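Local structure of ribosome-associated factor Y (3TQM) at residues D32-I37 with A52-P57; Q28-E33 with S86-K91; P14-L19 with D68-T73; Q4-G9 with N36-F41. The protein probably binds the ribosome as a short-form hibernation factor, associating with 100S dimers of 70S ribosomes and so helping to regulate translation. All coordinates share one frame; numbering follows the deposited sequence.

Interaction 1: residues D32-I37 with A52-P57; sequences DEISNI and ANVKLP
Ile34 reaches over Val54 and Leu56 from the chain that leads into strand 36-44; both its branches touch Val54, and CG1 also meets Leu56. From CB, with CG1 beside the backbone N (chi1 -62°), Ile34 CG1 meets Leu56 CD2 at 3.5 Å. The CG2 methyl lies on Val54 CG1 at 3.7 Å, and CD1, at the tip, touches that same Val54 methyl at 3.8 Å. The other methyl of the valine, CG2, runs alongside Ile37 and sits 4.0 Å from Ile37 CG1. Strands 36-44 and 47-56 form an antiparallel beta hairpin, and this is its open end, where Ile37 and Val54 face each other as a non-hydrogen-bonded pair; helix 70-89 covers Leu56 through Leu85 and Tyr88. Two backbone bonds close the ladder: Ser35 N gives a straight one to Lys55 O (2.9 Å, 172° at the hydrogen), while Lys55 N donates to Asn36 O at 2.8 Å. Before Ile34 the chains still touch without pairing, and Pro57 CD rests against Glu33 O. The aliphatic root of Lys55 passes Ser35 OG, with its CG 3.5 Å from that oxygen; NZ, after the bend at chi2, hydrogen-bonds Ser59 O at the start of strand 59-65.

Interaction 2: residues Q28-E33 with S86-K91; sequences QPCRDE and SKYKAK
Tyr88 turns the rim of its ring, not a face, toward loop 28-33, and two residues of that loop line up along the rim. A chi1 of 163° swings the ring out from the helix toward Glu33, where its hydroxyl donates to Glu33 OE1 at 2.6 Å. The carboxylate stands steeply to the ring, their planes 68° apart, and OE1 is met nearly along its own C-O bond. Cys30 SG lies close to the ring plane as well, 3.9 Å from Tyr88 CE2, in a sulfur-aromatic contact made at the edge. The same sulfur also rests on the next helix residue, 3.7 Å from Lys89 CB, so one sulfur touches both side chains. Extended beyond CG, Lys89 crosses the proline ring at a slant, its CD 3.8 Å from Pro29 CB. Elsewhere on that ring, Pro29 CD comes 3.3 Å from Ser86 OG; the peptide bond before this proline is cis. The whole patch lies on the surface, at the last turns of helix 70-89, against the loop that connects helix 14-24 to strand 36-44; a further tie comes from Glu82, which accepts from Gln28 N.

Interaction 3: residues P14-L19 with D68-T73; sequences PALREL and DDMYKT. With SO4 (sulfate ion), chain E.
A helix-to-helix contact at the surface, this one joins the start of helix 14-24 to the first turn of helix 70-89, with Tyr71 reaching across to Leu16 and its neighbours. Leu16 CD1 sits almost squarely over the centre of the Tyr71 ring, 3.8 Å from the centroid and 6° off the ring normal, a CH-pi contact. Its twin methyl, CD2, goes elsewhere, to Met70 CG (a selenomethionine) at 3.5 Å, the two side chains crossing at about a right angle; the fork at CG lets the leucine meet both residues at once. Both helices pack on the same side of the four-stranded sheet, the beta-alpha-beta-beta-beta-alpha layout of the HPF/YfiA family, and Leu16 and Met70 both lean on Phe41 of strand 36-44. Leu19 CG comes to the ring edge, 4.0 Å from Tyr71 CD1, while the hydroxyl end lies by Ala15, with OH 3.2 Å from Ala15 CB. Asp69 is the N-cap of the second helix: OD1 accepts from Tyr71 N at 3.2 Å, approached from above the carboxylate plane. A sulfate, probably from the crystallisation liquor, takes a weak 3.5 Å hydrogen bond on O1 from Tyr71 OH and is also hydrogen-bonded to Ser13 OG.

Interaction 4: residues Q4-G9 with N36-F41; sequences QMTGQG and NIHIIF
Gln4, Phe41 and Thr6 lose the most surface where strands 2-8 and 36-44 run side by side, and each shows a different use of the sheet. Gln4, extended along its whole length with CG anti to the backbone N (chi1 -178°), lays its terminal amide over one face of the His38 ring. The two planes are only 15° apart, and Gln4 CD is 3.5 Å from His38 CE1, displaced toward the rim of the ring. Thr6, on the same side of the sheet, comes to the ring edge instead: its OG1 lies in the imidazole plane and shares a hydrogen bond with His38 NE2 at 2.9 Å, of which either could be the donor. Phe41 projects from the opposite face, where the SE of Met5, a selenomethionine, stands 3.9 Å from Phe41 CE1 at the ring edge, a Met-aromatic contact; helices 14-24 and 70-89 cover this side through Thr20 and Val74. Between the faces runs a parallel ladder, in which Thr6 N binds Ile39 O at 2.8 Å and Thr6 O receives Phe41 N at 2.9 Å. The strands belong to a beta-alpha-beta crossover through helix 14-24. The chemistry thus splits by face: an apolar, helix-covered side, and a mixed side, Ile40 included, on which the amide stack and the threonine bond would together restrict rotation of the imidazole.

From the N terminus, strand 2-8 enters interaction 4, which closes the beta-alpha-beta loop through helix 14-24 onto strand 36-44. That helix opens interaction 3, a long closure to the start of helix 70-89; it crosses interaction 4. The loop after it opens interaction 2, which reaches the end of the same long helix and crosses both 3 and 4. Interaction 1 is the short hairpin closure, lying wholly within the span of interaction 3. It shares Asp32 and Glu33 with interaction 2 and touches it where Leu56 and Pro57 meet Tyr88; with interaction 4 it shares Asn36 and Ile37. Interactions 2 and 3, centres about 24 Å apart, fasten helix 70-89 near its two ends.

Interaction 1: residues D32-I37 with A52-P57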
loop_
_atom_site.group_PDB
_atom_site.type_symbol
_atom_site.label_atom_id
_atom_site.label_comp_id
_atom_site.label_asym_id
_atom_site.label_seq_id
_atom_site.Cartn_x
_atom_site.Cartn_y
_atom_site.Cartn_z
ATOM N N ASP A 32 12.155 -4.224 6.412
ATOM C CA ASP A 32 12.219 -4.716 7.782
ATOM C C ASP A 32 12.296 -3.596 8.815
ATOM O O ASP A 32 12.305 -3.849 10.020
ATOM C CB ASP A 32 13.375 -5.704 7.953
ATOM C CG ASP A 32 13.075 -7.055 7.336
ATOM O OD1 ASP A 32 12.443 -7.889 8.019
ATOM O OD2 ASP A 32 13.458 -7.281 6.168
ATOM N N GLU A 33 12.339 -2.358 8.337
ATOM C CA GLU A 33 12.339 -1.204 9.225
ATOM C C GLU A 33 10.927 -0.661 9.391
ATOM O O GLU A 33 10.682 0.227 10.207
ATOM C CB GLU A 33 13.273 -0.123 8.695
ATOM C CG GLU A 33 14.699 -0.607 8.523
ATOM C CD GLU A 33 15.633 0.492 8.077
ATOM O OE1 GLU A 33 15.341 1.674 8.357
ATOM O OE2 GLU A 33 16.659 0.172 7.443
ATOM N N ILE A 34 10.001 -1.212 8.612
ATOM C CA ILE A 34 8.598 -0.832 8.688
ATOM C C ILE A 34 7.912 -1.490 9.881
ATOM O O ILE A 34 8.012 -2.701 10.075
ATOM C CB ILE A 34 7.846 -1.247 7.418
ATOM C CG1 ILE A 34 8.429 -0.540 6.196
ATOM C CG2 ILE A 34 6.367 -0.945 7.554
ATOM C CD1 ILE A 34 7.783 -0.957 4.888
ATOM N N SER A 35 7.209 -0.688 10.673
ATOM C CA SER A 35 6.494 -1.198 11.835
ATOM C C SER A 35 5.015 -1.408 11.527
ATOM O O SER A 35 4.472 -2.486 11.771
ATOM C CB SER A 35 6.649 -0.245 13.017
ATOM O OG SER A 35 6.087 1.019 12.734
ATOM N N ASN A 36 4.369 -0.373 10.995
ATOM C CA ASN A 36 2.943 -0.428 10.681
ATOM C C ASN A 36 2.604 0.001 9.257
ATOM O O ASN A 36 3.102 1.013 8.759
ATOM C CB ASN A 36 2.140 0.437 11.653
ATOM C CG ASN A 36 2.134 -0.114 13.060
ATOM O OD1 ASN A 36 1.421 -1.073 13.361
ATOM N ND2 ASN A 36 2.917 0.502 13.942
ATOM N N ILE A 37 1.734 -0.767 8.616
ATOM C CA ILE A 37 1.190 -0.389 7.324
ATOM C C ILE A 37 -0.325 -0.417 7.399
ATOM O O ILE A 37 -0.916 -1.459 7.681
ATOM C CB ILE A 37 1.622 -1.354 6.217
ATOM C CG1 ILE A 37 3.145 -1.394 6.106
ATOM C CG2 ILE A 37 0.995 -0.948 4.891
ATOM C CD1 ILE A 37 3.633 -2.077 4.850
ATOM N N ALA A 52 -2.152 4.180 1.149
ATOM C CA ALA A 52 -1.304 3.495 2.119
ATOM C C ALA A 52 -0.566 4.448 3.057
ATOM O O ALA A 52 -0.033 5.474 2.631
ATOM C CB ALA A 52 -0.314 2.589 1.401
ATOM N N ASN A 53 -0.543 4.095 4.338
ATOM C CA ASN A 53 0.210 4.842 5.341
ATOM C C ASN A 53 1.245 3.930 5.997
ATOM O O ASN A 53 0.896 2.990 6.710
ATOM C CB ASN A 53 -0.739 5.434 6.391
ATOM C CG ASN A 53 -0.006 6.090 7.548
ATOM O OD1 ASN A 53 0.239 5.459 8.575
ATOM N ND2 ASN A 53 0.338 7.363 7.392
ATOM N N VAL A 54 2.521 4.203 5.742
ATOM C CA VAL A 54 3.605 3.349 6.222
ATOM C C VAL A 54 4.473 4.034 7.275
ATOM O O VAL A 54 4.937 5.157 7.080
ATOM C CB VAL A 54 4.503 2.883 5.063
ATOM C CG1 VAL A 54 5.740 2.176 5.597
ATOM C CG2 VAL A 54 3.718 1.977 4.124
ATOM N N LYS A 55 4.694 3.342 8.387
ATOM C CA LYS A 55 5.437 3.909 9.502
ATOM C C LYS A 55 6.834 3.306 9.636
ATOM O O LYS A 55 6.991 2.103 9.842
ATOM C CB LYS A 55 4.648 3.742 10.802
ATOM C CG LYS A 55 5.334 4.315 12.032
ATOM C CD LYS A 55 5.743 5.766 11.824
ATOM C CE LYS A 55 6.393 6.334 13.077
ATOM N NZ LYS A 55 7.129 7.596 12.799
ATOM N N LEU A 56 7.841 4.162 9.501
ATOM C CA LEU A 56 9.230 3.780 9.693
ATOM C C LEU A 56 9.743 4.517 10.921
ATOM O O LEU A 56 9.087 5.438 11.411
ATOM C CB LEU A 56 10.064 4.172 8.473
ATOM C CG LEU A 56 9.655 3.584 7.124
ATOM C CD1 LEU A 56 9.875 4.604 6.020
ATOM C CD2 LEU A 56 10.401 2.286 6.825
ATOM N N PRO A 57 10.914 4.113 11.434
ATOM C CA PRO A 57 11.483 4.833 12.578
ATOM C C PRO A 57 11.859 6.265 12.199
ATOM O O PRO A 57 12.778 6.474 11.404
ATOM C CB PRO A 57 12.740 4.021 12.914
ATOM C CG PRO A 57 12.478 2.657 12.346
ATOM C CD PRO A 57 11.702 2.917 11.088
#

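Interaction 2: residues Q28-E33 with S86-K91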
loop_
_atom_site.group_PDB
_atom_site.type_symbol
_atom_site.label_atom_id
_atom_site.label_comp_id
_atom_site.label_asym_id
_atom_site.label_seq_id
_atom_site.Cartn_x
_atom_site.Cartn_y
_atom_site.Cartn_z
ATOM N N GLN A 28 10.677 -3.356 -1.067
ATOM C CA GLN A 28 12.014 -2.959 -0.650
ATOM C C GLN A 28 12.379 -1.649 -1.337
ATOM O O GLN A 28 11.746 -1.272 -2.322
ATOM C CB GLN A 28 13.028 -4.052 -0.997
ATOM C CG GLN A 28 12.648 -4.888 -2.200
ATOM C CD GLN A 28 13.852 -5.332 -2.998
ATOM O OE1 GLN A 28 14.515 -6.316 -2.659
ATOM N NE2 GLN A 28 14.150 -4.601 -4.067
ATOM N N PRO A 29 13.409 -0.953 -0.828
ATOM C CA PRO A 29 14.274 -1.370 0.283
ATOM C C PRO A 29 13.705 -1.053 1.665
ATOM O O PRO A 29 12.636 -0.453 1.780
ATOM C CB PRO A 29 15.537 -0.544 0.048
ATOM C CG PRO A 29 15.031 0.718 -0.566
ATOM C CD PRO A 29 13.850 0.324 -1.418
ATOM N N CYS A 30 14.426 -1.479 2.699
ATOM C CA CYS A 30 14.121 -1.112 4.078
ATOM C C CYS A 30 12.773 -1.630 4.591
ATOM O O CYS A 30 12.169 -1.029 5.479
ATOM C CB CYS A 30 14.208 0.409 4.251
ATOM S SG CYS A 30 15.840 1.108 3.887
ATOM N N ARG A 31 12.313 -2.751 4.044
ATOM C CA ARG A 31 11.037 -3.318 4.457
ATOM C C ARG A 31 11.032 -3.704 5.932
ATOM O O ARG A 31 10.031 -3.538 6.624
ATOM C CB ARG A 31 10.686 -4.539 3.609
ATOM C CG ARG A 31 9.373 -5.198 3.999
ATOM C CD ARG A 31 9.063 -6.402 3.121
ATOM N NE ARG A 31 10.049 -7.472 3.263
ATOM C CZ ARG A 31 10.837 -7.899 2.280
ATOM N NH1 ARG A 31 10.758 -7.348 1.077
ATOM N NH2 ARG A 31 11.701 -8.881 2.495
ATOM N N ASP A 32 12.155 -4.224 6.412
ATOM C CA ASP A 32 12.219 -4.716 7.782
ATOM C C ASP A 32 12.296 -3.596 8.815
ATOM O O ASP A 32 12.305 -3.849 10.020
ATOM C CB ASP A 32 13.375 -5.704 7.953
ATOM C CG ASP A 32 13.075 -7.055 7.336
ATOM O OD1 ASP A 32 12.443 -7.889 8.019
ATOM O OD2 ASP A 32 13.458 -7.281 6.168
ATOM N N GLU A 33 12.339 -2.358 8.337
ATOM C CA GLU A 33 12.339 -1.204 9.225
ATOM C C GLU A 33 10.927 -0.661 9.391
ATOM O O GLU A 33 10.682 0.227 10.207
ATOM C CB GLU A 33 13.273 -0.123 8.695
ATOM C CG GLU A 33 14.699 -0.607 8.523
ATOM C CD GLU A 33 15.633 0.492 8.077
ATOM O OE1 GLU A 33 15.341 1.674 8.357
ATOM O OE2 GLU A 33 16.659 0.172 7.443
ATOM N N SER A 86 12.993 4.188 -1.221
ATOM C CA SER A 86 14.337 4.435 -1.730
ATOM C C SER A 86 14.831 5.832 -1.367
ATOM O O SER A 86 16.022 6.030 -1.138
ATOM C CB SER A 86 14.409 4.210 -3.240
ATOM O OG SER A 86 14.395 2.825 -3.547
ATOM N N LYS A 87 13.920 6.799 -1.322
ATOM C CA LYS A 87 14.267 8.144 -0.871
ATOM C C LYS A 87 14.581 8.120 0.624
ATOM O O LYS A 87 15.555 8.725 1.075
ATOM C CB LYS A 87 13.134 9.131 -1.156
ATOM C CG LYS A 87 12.941 9.450 -2.629
ATOM C CD LYS A 87 11.842 10.482 -2.834
ATOM C CE LYS A 87 11.714 10.863 -4.302
ATOM N NZ LYS A 87 10.601 11.830 -4.537
ATOM N N TYR A 88 13.745 7.421 1.382
ATOM C CA TYR A 88 13.969 7.229 2.804
ATOM C C TYR A 88 15.372 6.690 3.050
ATOM O O TYR A 88 16.128 7.231 3.859
ATOM C CB TYR A 88 12.924 6.264 3.369
ATOM C CG TYR A 88 13.282 5.675 4.712
ATOM C CD1 TYR A 88 13.005 6.360 5.888
ATOM C CD2 TYR A 88 13.891 4.432 4.804
ATOM C CE1 TYR A 88 13.329 5.824 7.116
ATOM C CE2 TYR A 88 14.219 3.887 6.029
ATOM C CZ TYR A 88 13.936 4.588 7.182
ATOM O OH TYR A 88 14.260 4.053 8.406
ATOM N N LYS A 89 15.718 5.622 2.340
ATOM C CA LYS A 89 17.034 5.007 2.466
ATOM C C LYS A 89 18.142 5.978 2.062
ATOM O O LYS A 89 19.201 6.018 2.683
ATOM C CB LYS A 89 17.107 3.735 1.620
ATOM C CG LYS A 89 18.452 3.034 1.660
ATOM C CD LYS A 89 18.458 1.831 0.734
ATOM C CE LYS A 89 19.780 1.085 0.795
ATOM N NZ LYS A 89 19.778 -0.085 -0.127
ATOM N N ALA A 90 17.886 6.769 1.024
ATOM C CA ALA A 90 18.878 7.713 0.517
ATOM C C ALA A 90 19.115 8.892 1.459
ATOM O O ALA A 90 19.984 9.723 1.208
ATOM C CB ALA A 90 18.493 8.200 -0.867
ATOM N N LYS A 91 18.339 8.970 2.536
ATOM C CA LYS A 91 18.485 10.067 3.491
ATOM C C LYS A 91 19.216 9.634 4.764
ATOM O O LYS A 91 19.460 8.443 4.977
ATOM C CB LYS A 91 17.120 10.659 3.842
ATOM C CG LYS A 91 16.444 11.370 2.679
ATOM C CD LYS A 91 14.964 11.591 2.957
ATOM C CE LYS A 91 14.281 12.257 1.777
ATOM N NZ LYS A 91 12.795 12.251 1.908
#

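Interaction 3: residues P14-L19 with D68-T73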
loop_
_atom_site.group_PDB
_atom_site.type_symbol
_atom_site.label_atom_id
_atom_site.label_comp_id
_atom_site.label_asym_id
_atom_site.label_seq_id
_atom_site.Cartn_x
_atom_site.Cartn_y
_atom_site.Cartn_z
ATOM N N PRO A 14 -11.133 -11.733 -0.326
ATOM C CA PRO A 14 -10.028 -12.546 0.192
ATOM C C PRO A 14 -8.849 -12.571 -0.773
ATOM O O PRO A 14 -7.700 -12.452 -0.349
ATOM C CB PRO A 14 -10.639 -13.948 0.287
ATOM C CG PRO A 14 -12.097 -13.715 0.430
ATOM C CD PRO A 14 -12.391 -12.497 -0.398
ATOM N N ALA A 15 -9.139 -12.729 -2.061
ATOM C CA ALA A 15 -8.092 -12.790 -3.074
ATOM C C ALA A 15 -7.303 -11.486 -3.130
ATOM O O ALA A 15 -6.077 -11.499 -3.230
ATOM C CB ALA A 15 -8.685 -13.111 -4.431
ATOM N N LEU A 16 -8.008 -10.363 -3.067
ATOM C CA LEU A 16 -7.355 -9.061 -3.107
ATOM C C LEU A 16 -6.563 -8.840 -1.825
ATOM O O LEU A 16 -5.537 -8.162 -1.823
ATOM C CB LEU A 16 -8.383 -7.943 -3.296
ATOM C CG LEU A 16 -7.835 -6.516 -3.344
ATOM C CD1 LEU A 16 -6.935 -6.327 -4.555
ATOM C CD2 LEU A 16 -8.978 -5.516 -3.361
ATOM N N ARG A 17 -7.049 -9.424 -0.737
ATOM C CA ARG A 17 -6.387 -9.312 0.549
ATOM C C ARG A 17 -5.076 -10.084 0.550
ATOM O O ARG A 17 -4.057 -9.598 1.041
ATOM C CB ARG A 17 -7.295 -9.831 1.657
ATOM C CG ARG A 17 -6.715 -9.635 3.038
ATOM C CD ARG A 17 -7.750 -9.886 4.107
ATOM N NE ARG A 17 -7.269 -9.417 5.398
ATOM C CZ ARG A 17 -7.417 -8.173 5.839
ATOM N NH1 ARG A 17 -8.041 -7.272 5.092
ATOM N NH2 ARG A 17 -6.943 -7.826 7.027
ATOM N N GLU A 18 -5.112 -11.293 0.002
ATOM C CA GLU A 18 -3.921 -12.127 -0.086
ATOM C C GLU A 18 -2.904 -11.510 -1.035
ATOM O O GLU A 18 -1.718 -11.423 -0.717
ATOM C CB GLU A 18 -4.277 -13.539 -0.548
ATOM C CG GLU A 18 -3.070 -14.431 -0.770
ATOM C CD GLU A 18 -3.451 -15.835 -1.189
ATOM O OE1 GLU A 18 -4.480 -15.993 -1.880
ATOM O OE2 GLU A 18 -2.726 -16.783 -0.819
ATOM N N LEU A 19 -3.381 -11.081 -2.199
ATOM C CA LEU A 19 -2.529 -10.449 -3.200
ATOM C C LEU A 19 -1.770 -9.255 -2.625
ATOM O O LEU A 19 -0.567 -9.107 -2.843
ATOM C CB LEU A 19 -3.368 -10.003 -4.399
ATOM C CG LEU A 19 -2.645 -9.398 -5.609
ATOM C CD1 LEU A 19 -2.365 -7.906 -5.434
ATOM C CD2 LEU A 19 -1.365 -10.165 -5.916
ATOM N N ASP A 68 -8.665 1.661 -13.116
ATOM C CA ASP A 68 -9.988 1.082 -13.326
ATOM C C ASP A 68 -10.092 -0.307 -12.713
ATOM O O ASP A 68 -11.149 -0.939 -12.750
ATOM C CB ASP A 68 -10.311 1.016 -14.819
ATOM C CG ASP A 68 -9.244 0.286 -15.607
ATOM O OD1 ASP A 68 -8.478 -0.494 -14.993
ATOM O OD2 ASP A 68 -9.171 0.487 -16.837
ATOM N N ASP A 69 -8.986 -0.779 -12.154
ATOM C CA ASP A 69 -8.930 -2.125 -11.600
ATOM C C ASP A 69 -8.179 -2.132 -10.276
ATOM O O ASP A 69 -7.027 -1.707 -10.204
ATOM C CB ASP A 69 -8.274 -3.080 -12.601
ATOM C CG ASP A 69 -8.178 -4.498 -12.079
ATOM O OD1 ASP A 69 -8.780 -4.794 -11.026
ATOM O OD2 ASP A 69 -7.506 -5.325 -12.729
HETATM N N MSE A 70 -8.839 -2.626 -9.233
HETATM C CA MSE A 70 -8.281 -2.592 -7.888
HETATM C C MSE A 70 -6.966 -3.357 -7.784
HETATM O O MSE A 70 -6.039 -2.925 -7.098
HETATM C CB MSE A 70 -9.286 -3.141 -6.873
HETATM C CG MSE A 70 -8.961 -2.754 -5.448
HETATM SE SE MSE A 70 -9.272 -0.863 -5.077
HETATM C CE MSE A 70 -11.209 -0.916 -4.867
ATOM N N TYR A 71 -6.891 -4.498 -8.460
ATOM C CA TYR A 71 -5.672 -5.298 -8.459
ATOM C C TYR A 71 -4.530 -4.536 -9.124
ATOM O O TYR A 71 -3.399 -4.545 -8.637
ATOM C CB TYR A 71 -5.902 -6.634 -9.165
ATOM C CG TYR A 71 -6.707 -7.629 -8.356
ATOM C CD1 TYR A 71 -6.076 -8.620 -7.612
ATOM C CD2 TYR A 71 -8.096 -7.580 -8.340
ATOM C CE1 TYR A 71 -6.807 -9.535 -6.875
ATOM C CE2 TYR A 71 -8.832 -8.490 -7.603
ATOM C CZ TYR A 71 -8.182 -9.464 -6.874
ATOM O OH TYR A 71 -8.914 -10.370 -6.140
ATOM N N LYS A 72 -4.835 -3.876 -10.236
ATOM C CA LYS A 72 -3.848 -3.078 -10.948
ATOM C C LYS A 72 -3.403 -1.889 -10.096
ATOM O O LYS A 72 -2.236 -1.495 -10.123
ATOM C CB LYS A 72 -4.418 -2.584 -12.277
ATOM C CG LYS A 72 -3.373 -2.012 -13.218
ATOM C CD LYS A 72 -4.008 -1.431 -14.471
ATOM C CE LYS A 72 -2.953 -1.076 -15.505
ATOM N NZ LYS A 72 -1.887 -0.208 -14.931
ATOM N N THR A 73 -4.338 -1.327 -9.335
ATOM C CA THR A 73 -4.045 -0.191 -8.468
ATOM C C THR A 73 -3.035 -0.562 -7.387
ATOM O O THR A 73 -2.095 0.185 -7.122
ATOM C CB THR A 73 -5.317 0.354 -7.791
ATOM O OG1 THR A 73 -6.281 0.703 -8.792
ATOM C CG2 THR A 73 -4.985 1.581 -6.958
HETATM S S SO4 E . -12.974 -8.494 -6.551
HETATM O O1 SO4 E . -11.702 -8.317 -5.858
HETATM O O2 SO4 E . -13.014 -9.804 -7.197
HETATM O O3 SO4 E . -14.061 -8.398 -5.582
HETATM O O4 SO4 E . -13.131 -7.453 -7.561
#

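Interaction 4: residues Q4-G9 with N36-F41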
loop_
_atom_site.group_PDB
_atom_site.type_symbol
_atom_site.label_atom_id
_atom_site.label_comp_id
_atom_site.label_asym_id
_atom_site.label_seq_id
_atom_site.Cartn_x
_atom_site.Cartn_y
_atom_site.Cartn_z
ATOM N N GLN A 4 -2.712 -3.476 8.441
ATOM C CA GLN A 4 -4.142 -3.289 8.642
ATOM C C GLN A 4 -4.794 -2.813 7.351
ATOM O O GLN A 4 -4.286 -1.909 6.692
ATOM C CB GLN A 4 -4.410 -2.296 9.771
ATOM C CG GLN A 4 -5.892 -2.086 10.067
ATOM C CD GLN A 4 -6.133 -1.033 11.132
ATOM O OE1 GLN A 4 -5.190 -0.521 11.738
ATOM N NE2 GLN A 4 -7.400 -0.704 11.366
HETATM N N MSE A 5 -5.920 -3.423 6.992
HETATM C CA MSE A 5 -6.619 -3.066 5.759
HETATM C C MSE A 5 -8.064 -2.655 6.023
HETATM O O MSE A 5 -8.809 -3.352 6.714
HETATM C CB MSE A 5 -6.591 -4.223 4.761
HETATM C CG MSE A 5 -5.197 -4.716 4.418
HETATM SE SE MSE A 5 -5.205 -5.840 2.824
HETATM C CE MSE A 5 -3.375 -6.516 2.927
ATOM N N THR A 6 -8.458 -1.518 5.461
ATOM C CA THR A 6 -9.810 -1.013 5.629
ATOM C C THR A 6 -10.469 -0.749 4.279
ATOM O O THR A 6 -9.917 -0.042 3.434
ATOM C CB THR A 6 -9.821 0.288 6.452
ATOM O OG1 THR A 6 -9.179 0.068 7.716
ATOM C CG2 THR A 6 -11.255 0.758 6.676
ATOM N N GLY A 7 -11.646 -1.331 4.076
ATOM C CA GLY A 7 -12.432 -1.051 2.892
ATOM C C GLY A 7 -13.437 0.042 3.193
ATOM O O GLY A 7 -14.327 -0.130 4.020
ATOM N N GLN A 8 -13.290 1.180 2.529
ATOM C CA GLN A 8 -14.212 2.284 2.734
ATOM C C GLN A 8 -15.269 2.305 1.636
ATOM O O GLN A 8 -15.040 2.826 0.544
ATOM C CB GLN A 8 -13.470 3.617 2.778
ATOM C CG GLN A 8 -14.349 4.776 3.206
ATOM C CD GLN A 8 -13.809 6.113 2.747
ATOM O OE1 GLN A 8 -13.035 6.190 1.792
ATOM N NE2 GLN A 8 -14.219 7.179 3.424
ATOM N N GLY A 9 -16.427 1.731 1.937
ATOM C CA GLY A 9 -17.507 1.629 0.975
ATOM C C GLY A 9 -17.300 0.440 0.062
ATOM O O GLY A 9 -18.012 0.272 -0.930
ATOM N N ASN A 36 4.369 -0.373 10.995
ATOM C CA ASN A 36 2.943 -0.428 10.681
ATOM C C ASN A 36 2.604 0.001 9.257
ATOM O O ASN A 36 3.102 1.013 8.759
ATOM C CB ASN A 36 2.140 0.437 11.653
ATOM C CG ASN A 36 2.134 -0.114 13.060
ATOM O OD1 ASN A 36 1.421 -1.073 13.361
ATOM N ND2 ASN A 36 2.917 0.502 13.942
ATOM N N ILE A 37 1.734 -0.767 8.616
ATOM C CA ILE A 37 1.190 -0.389 7.324
ATOM C C ILE A 37 -0.325 -0.417 7.399
ATOM O O ILE A 37 -0.916 -1.459 7.681
ATOM C CB ILE A 37 1.622 -1.354 6.217
ATOM C CG1 ILE A 37 3.145 -1.394 6.106
ATOM C CG2 ILE A 37 0.995 -0.948 4.891
ATOM C CD1 ILE A 37 3.633 -2.077 4.850
ATOM N N HIS A 38 -0.956 0.727 7.158
ATOM C CA HIS A 38 -2.408 0.776 7.103
ATOM C C HIS A 38 -2.861 1.094 5.683
ATOM O O HIS A 38 -2.557 2.160 5.147
ATOM C CB HIS A 38 -2.971 1.791 8.099
ATOM C CG HIS A 38 -4.446 1.659 8.320
ATOM N ND1 HIS A 38 -5.100 2.268 9.369
ATOM C CD2 HIS A 38 -5.396 0.986 7.626
ATOM C CE1 HIS A 38 -6.386 1.978 9.313
ATOM N NE2 HIS A 38 -6.595 1.201 8.265
ATOM N N ILE A 39 -3.576 0.150 5.079
ATOM C CA ILE A 39 -4.048 0.281 3.707
ATOM C C ILE A 39 -5.547 0.551 3.669
ATOM O O ILE A 39 -6.318 -0.049 4.417
ATOM C CB ILE A 39 -3.751 -0.989 2.893
ATOM C CG1 ILE A 39 -2.249 -1.239 2.841
ATOM C CG2 ILE A 39 -4.302 -0.870 1.480
ATOM C CD1 ILE A 39 -1.885 -2.459 2.050
ATOM N N ILE A 40 -5.951 1.458 2.788
ATOM C CA ILE A 40 -7.356 1.804 2.644
ATOM C C ILE A 40 -7.813 1.707 1.192
ATOM O O ILE A 40 -7.346 2.451 0.328
ATOM C CB ILE A 40 -7.644 3.210 3.192
ATOM C CG1 ILE A 40 -7.274 3.282 4.675
ATOM C CG2 ILE A 40 -9.105 3.573 2.987
ATOM C CD1 ILE A 40 -7.671 4.571 5.341
ATOM N N PHE A 41 -8.722 0.770 0.936
ATOM C CA PHE A 41 -9.307 0.604 -0.389
ATOM C C PHE A 41 -10.575 1.448 -0.502
ATOM O O PHE A 41 -11.329 1.588 0.459
ATOM C CB PHE A 41 -9.655 -0.859 -0.643
ATOM C CG PHE A 41 -8.470 -1.786 -0.604
ATOM C CD1 PHE A 41 -8.005 -2.288 0.600
ATOM C CD2 PHE A 41 -7.827 -2.159 -1.771
ATOM C CE1 PHE A 41 -6.917 -3.139 0.637
ATOM C CE2 PHE A 41 -6.741 -3.009 -1.741
ATOM C CZ PHE A 41 -6.284 -3.501 -0.535
#